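Local coordinates for protein N5-carboxyaminoimidazole ribonucleotide synthetase (Bacillus anthracis, PDB 3QFF) that probably carboxylates aminoimidazole ribonucleotide with bicarbonate at the expense of ATP, forming N5-carboxyaminoimidazole ribonucleotide in purine biosynthesis, at residues Thr257-Met262 / Glu274-Pro279. Numbering follows the deposited sequence.
Sequences TLAVEM and ELAPRP. With ADP (adenosine-5'-diphosphate), chain C.
A259 and A276 form a hydrogen-bonded pair in an antiparallel beta hairpin of the ATP-grasp domain. The hairpin consists of strands 256-264 and 270-276 and lies beside the ADP diphosphate. Strand 270-276 is the outermost strand of its sheet within the chain, and 256-264 lies between it and strand 195-203. A259 N donates to A276 O at 2.9 Å, nearly straight at 172°. A276 N returns a bond to A259 O. The E261 and E274 pair repeats the pattern more loosely: E261 N donates to E274 O at 2.9 Å, but E274 N to E261 O is weak at 3.4 Å.

V260 and L275 form the non-hydrogen-bonded pair between them. Their side chains lie side by side on the face packed against helix 235-251. V260 CG1, anti to the backbone N (chi1 -170°), meets L275 CD2 at 3.8 Å. L258 CD1 comes back to touch L275 CB and, more loosely, P277 CB. Beyond A276 the strand ends in an inverse gamma turn centred on P277. There T257 CG2 packs against the R278-P279 peptide, 3.7 Å from P279 N. The R278 guanidinium carries A276 CB over the centre of one face, and its NE forms a salt bridge with E84.

E261 and E274 share the other face with A259 and A276. E274 belongs to the ADP pocket, and its OE1 is salt-bridged to R113, which also binds ADP. That arginine probably offsets some of the negative charge gathered here. The two side chains run side by side, with their carboxylate planes 50° apart. Two acceptors meet there without a hydrogen bond between them, E261 OE1 lying 3.1 Å from E274 OE2.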
ATOM      1  N   THR A 257     -12.803 -12.711  -4.333  1.00 23.46           N
ATOM      2  CA  THR A 257     -11.633 -12.900  -5.186  1.00 24.03           C
ATOM      3  C   THR A 257     -11.563 -14.347  -5.639  1.00 23.82           C
ATOM      4  O   THR A 257     -11.760 -15.265  -4.829  1.00 23.57           O
ATOM      5  CB  THR A 257     -10.341 -12.558  -4.396  1.00 24.55           C
ATOM      6  OG1 THR A 257     -10.451 -11.228  -3.895  1.00 26.98           O
ATOM      7  CG2 THR A 257      -9.089 -12.625  -5.282  1.00 25.14           C
ATOM      8  N   LEU A 258     -11.304 -14.554  -6.930  1.00 23.33           N
ATOM      9  CA  LEU A 258     -11.063 -15.899  -7.450  1.00 23.12           C
ATOM     10  C   LEU A 258      -9.770 -15.931  -8.261  1.00 22.64           C
ATOM     11  O   LEU A 258      -9.615 -15.169  -9.201  1.00 22.90           O
ATOM     12  CB  LEU A 258     -12.243 -16.368  -8.323  1.00 23.23           C
ATOM     13  CG  LEU A 258     -12.175 -17.818  -8.832  1.00 23.32           C
ATOM     14  CD1 LEU A 258     -12.303 -18.810  -7.670  1.00 22.65           C
ATOM     15  CD2 LEU A 258     -13.281 -18.082  -9.868  1.00 23.74           C
ATOM     16  N   ALA A 259      -8.836 -16.798  -7.880  1.00 22.38           N
ATOM     17  CA  ALA A 259      -7.649 -17.026  -8.697  1.00 21.87           C
ATOM     18  C   ALA A 259      -7.941 -18.236  -9.561  1.00 21.93           C
ATOM     19  O   ALA A 259      -8.380 -19.265  -9.050  1.00 21.66           O
ATOM     20  CB  ALA A 259      -6.434 -17.304  -7.812  1.00 21.63           C
ATOM     21  N   VAL A 260      -7.696 -18.116 -10.859  1.00 21.83           N
ATOM     22  CA  VAL A 260      -7.934 -19.221 -11.786  1.00 22.18           C
ATOM     23  C   VAL A 260      -6.577 -19.648 -12.334  1.00 22.65           C
ATOM     24  O   VAL A 260      -5.929 -18.873 -13.029  1.00 23.47           O
ATOM     25  CB  VAL A 260      -8.857 -18.791 -12.947  1.00 22.05           C
ATOM     26  CG1 VAL A 260      -9.291 -20.018 -13.779  1.00 23.11           C
ATOM     27  CG2 VAL A 260     -10.090 -18.026 -12.420  1.00 21.78           C
ATOM     28  N   GLU A 261      -6.123 -20.848 -11.987  1.00 23.19           N
ATOM     29  CA  GLU A 261      -4.860 -21.336 -12.535  1.00 24.40           C
ATOM     30  C   GLU A 261      -5.126 -22.216 -13.733  1.00 24.19           C
ATOM     31  O   GLU A 261      -6.055 -23.017 -13.720  1.00 23.52           O
ATOM     32  CB  GLU A 261      -4.033 -22.081 -11.487  1.00 24.77           C
ATOM     33  CG  GLU A 261      -3.536 -21.166 -10.364  1.00 28.90           C
ATOM     34  CD  GLU A 261      -2.558 -21.880  -9.450  1.00 34.30           C
ATOM     35  OE1 GLU A 261      -3.008 -22.483  -8.453  1.00 37.23           O
ATOM     36  OE2 GLU A 261      -1.338 -21.857  -9.742  1.00 38.23           O
ATOM     37  N   MET A 262      -4.286 -22.055 -14.750  1.00 24.70           N
ATOM     38  CA  MET A 262      -4.524 -22.587 -16.083  1.00 25.88           C
ATOM     39  C   MET A 262      -3.239 -23.111 -16.706  1.00 25.97           C
ATOM     40  O   MET A 262      -2.160 -22.664 -16.341  1.00 26.03           O
ATOM     41  CB  MET A 262      -5.087 -21.482 -16.981  1.00 26.10           C
ATOM     42  CG  MET A 262      -6.534 -21.093 -16.662  1.00 28.18           C
ATOM     43  SD  MET A 262      -7.055 -19.590 -17.526  1.00 29.83           S
ATOM     44  CE  MET A 262      -6.739 -18.363 -16.279  1.00 32.36           C
ATOM     45  N   GLU A 274      -6.832 -25.385 -11.414  1.00 27.55           N
ATOM     46  CA  GLU A 274      -7.488 -25.261 -10.111  1.00 28.01           C
ATOM     47  C   GLU A 274      -7.953 -23.843  -9.803  1.00 26.81           C
ATOM     48  O   GLU A 274      -7.548 -22.887 -10.471  1.00 27.27           O
ATOM     49  CB  GLU A 274      -6.618 -25.824  -8.975  1.00 28.89           C
ATOM     50  CG  GLU A 274      -5.264 -25.166  -8.792  1.00 33.18           C
ATOM     51  CD  GLU A 274      -4.439 -25.868  -7.725  1.00 38.99           C
ATOM     52  OE1 GLU A 274      -4.770 -27.021  -7.384  1.00 41.79           O
ATOM     53  OE2 GLU A 274      -3.462 -25.268  -7.222  1.00 42.12           O
ATOM     54  N   LEU A 275      -8.818 -23.730  -8.799  1.00 25.82           N
ATOM     55  CA  LEU A 275      -9.383 -22.454  -8.369  1.00 25.34           C
ATOM     56  C   LEU A 275      -9.051 -22.193  -6.904  1.00 25.31           C
ATOM     57  O   LEU A 275      -8.993 -23.122  -6.110  1.00 25.74           O
ATOM     58  CB  LEU A 275     -10.898 -22.469  -8.537  1.00 24.57           C
ATOM     59  CG  LEU A 275     -11.462 -22.845  -9.904  1.00 24.75           C
ATOM     60  CD1 LEU A 275     -12.999 -22.936  -9.867  1.00 24.07           C
ATOM     61  CD2 LEU A 275     -10.998 -21.854 -10.972  1.00 21.78           C
ATOM     62  N   ALA A 276      -8.835 -20.935  -6.549  1.00 24.59           N
ATOM     63  CA  ALA A 276      -8.662 -20.567  -5.146  1.00 24.68           C
ATOM     64  C   ALA A 276      -9.554 -19.368  -4.875  1.00 24.24           C
ATOM     65  O   ALA A 276      -9.381 -18.326  -5.498  1.00 24.38           O
ATOM     66  CB  ALA A 276      -7.176 -20.255  -4.842  1.00 24.80           C
ATOM     67  N   PRO A 277     -10.546 -19.517  -3.975  1.00 24.26           N
ATOM     68  CA  PRO A 277     -11.481 -18.426  -3.764  1.00 23.50           C
ATOM     69  C   PRO A 277     -10.957 -17.442  -2.713  1.00 23.21           C
ATOM     70  O   PRO A 277     -11.605 -17.209  -1.700  1.00 23.23           O
ATOM     71  CB  PRO A 277     -12.737 -19.141  -3.262  1.00 23.99           C
ATOM     72  CG  PRO A 277     -12.203 -20.352  -2.557  1.00 24.42           C
ATOM     73  CD  PRO A 277     -10.906 -20.714  -3.198  1.00 24.13           C
ATOM     74  N   ARG A 278      -9.796 -16.868  -2.980  1.00 23.02           N
ATOM     75  CA  ARG A 278      -9.160 -15.906  -2.090  1.00 22.90           C
ATOM     76  C   ARG A 278      -8.060 -15.241  -2.877  1.00 22.68           C
ATOM     77  O   ARG A 278      -7.711 -15.718  -3.967  1.00 22.20           O
ATOM     78  CB  ARG A 278      -8.556 -16.628  -0.869  1.00 23.27           C
ATOM     79  CG  ARG A 278      -7.771 -17.883  -1.233  1.00 25.45           C
ATOM     80  CD  ARG A 278      -6.762 -18.287  -0.167  1.00 28.68           C
ATOM     81  NE  ARG A 278      -6.120 -19.538  -0.569  1.00 31.33           N
ATOM     82  CZ  ARG A 278      -5.104 -19.629  -1.427  1.00 32.55           C
ATOM     83  NH1 ARG A 278      -4.570 -18.537  -1.979  1.00 32.99           N
ATOM     84  NH2 ARG A 278      -4.619 -20.822  -1.738  1.00 32.39           N
ATOM     85  N   PRO A 279      -7.498 -14.136  -2.339  1.00 22.87           N
ATOM     86  CA  PRO A 279      -6.242 -13.649  -2.881  1.00 22.70           C
ATOM     87  C   PRO A 279      -5.222 -14.785  -2.878  1.00 22.76           C
ATOM     88  O   PRO A 279      -5.245 -15.684  -2.010  1.00 22.42           O
ATOM     89  CB  PRO A 279      -5.833 -12.540  -1.898  1.00 23.38           C
ATOM     90  CG  PRO A 279      -7.121 -12.079  -1.305  1.00 23.58           C
ATOM     91  CD  PRO A 279      -7.991 -13.297  -1.232  1.00 22.44           C
TER
HETATM   92  PB  ADP C 400      -1.161 -28.365  -6.230  1.00 62.88           P
HETATM   93  O1B ADP C 400      -0.283 -29.116  -5.256  1.00 62.84           O
HETATM   94  O2B ADP C 400      -2.596 -28.252  -5.764  1.00 62.26           O
HETATM   95  O3B ADP C 400      -0.550 -27.070  -6.710  1.00 62.65           O
HETATM   96  PA  ADP C 400      -1.576 -28.956  -9.056  1.00 60.58           P
HETATM   97  O1A ADP C 400      -1.526 -27.454  -9.248  1.00 61.16           O
HETATM   98  O2A ADP C 400      -2.792 -29.738  -9.494  1.00 60.28           O
HETATM   99  O3A ADP C 400      -1.232 -29.350  -7.520  1.00 61.78           O
HETATM  100  O5' ADP C 400      -0.333 -29.590  -9.855  1.00 59.78           O
HETATM  101  C5' ADP C 400       1.001 -29.296  -9.448  1.00 59.37           C
HETATM  102  C4' ADP C 400       1.893 -29.203 -10.676  1.00 58.68           C
HETATM  103  O4' ADP C 400       1.843 -30.439 -11.390  1.00 57.97           O
HETATM  104  C3' ADP C 400       1.426 -28.122 -11.639  1.00 58.29           C
HETATM  105  O3' ADP C 400       2.143 -26.902 -11.433  1.00 59.10           O
HETATM  106  C2' ADP C 400       1.684 -28.710 -13.013  1.00 58.33           C
HETATM  107  O2' ADP C 400       2.955 -28.271 -13.498  1.00 57.59           O
HETATM  108  C1' ADP C 400       1.733 -30.215 -12.800  1.00 57.50           C
HETATM  109  N9  ADP C 400       0.490 -30.847 -13.324  1.00 56.66           N
HETATM  110  C8  ADP C 400      -0.637 -31.084 -12.619  1.00 56.00           C
HETATM  111  N7  ADP C 400      -1.586 -31.674 -13.389  1.00 55.36           N
HETATM  112  C5  ADP C 400      -1.069 -31.829 -14.619  1.00 54.99           C
HETATM  113  C6  ADP C 400      -1.540 -32.384 -15.914  1.00 54.68           C
HETATM  114  N6  ADP C 400      -2.785 -32.907 -16.045  1.00 52.96           N
HETATM  115  N1  ADP C 400      -0.677 -32.349 -16.960  1.00 54.85           N
HETATM  116  C2  ADP C 400       0.562 -31.833 -16.851  1.00 54.93           C
HETATM  117  N3  ADP C 400       1.049 -31.315 -15.709  1.00 55.17           N
HETATM  118  C4  ADP C 400       0.300 -31.286 -14.576  1.00 55.74           C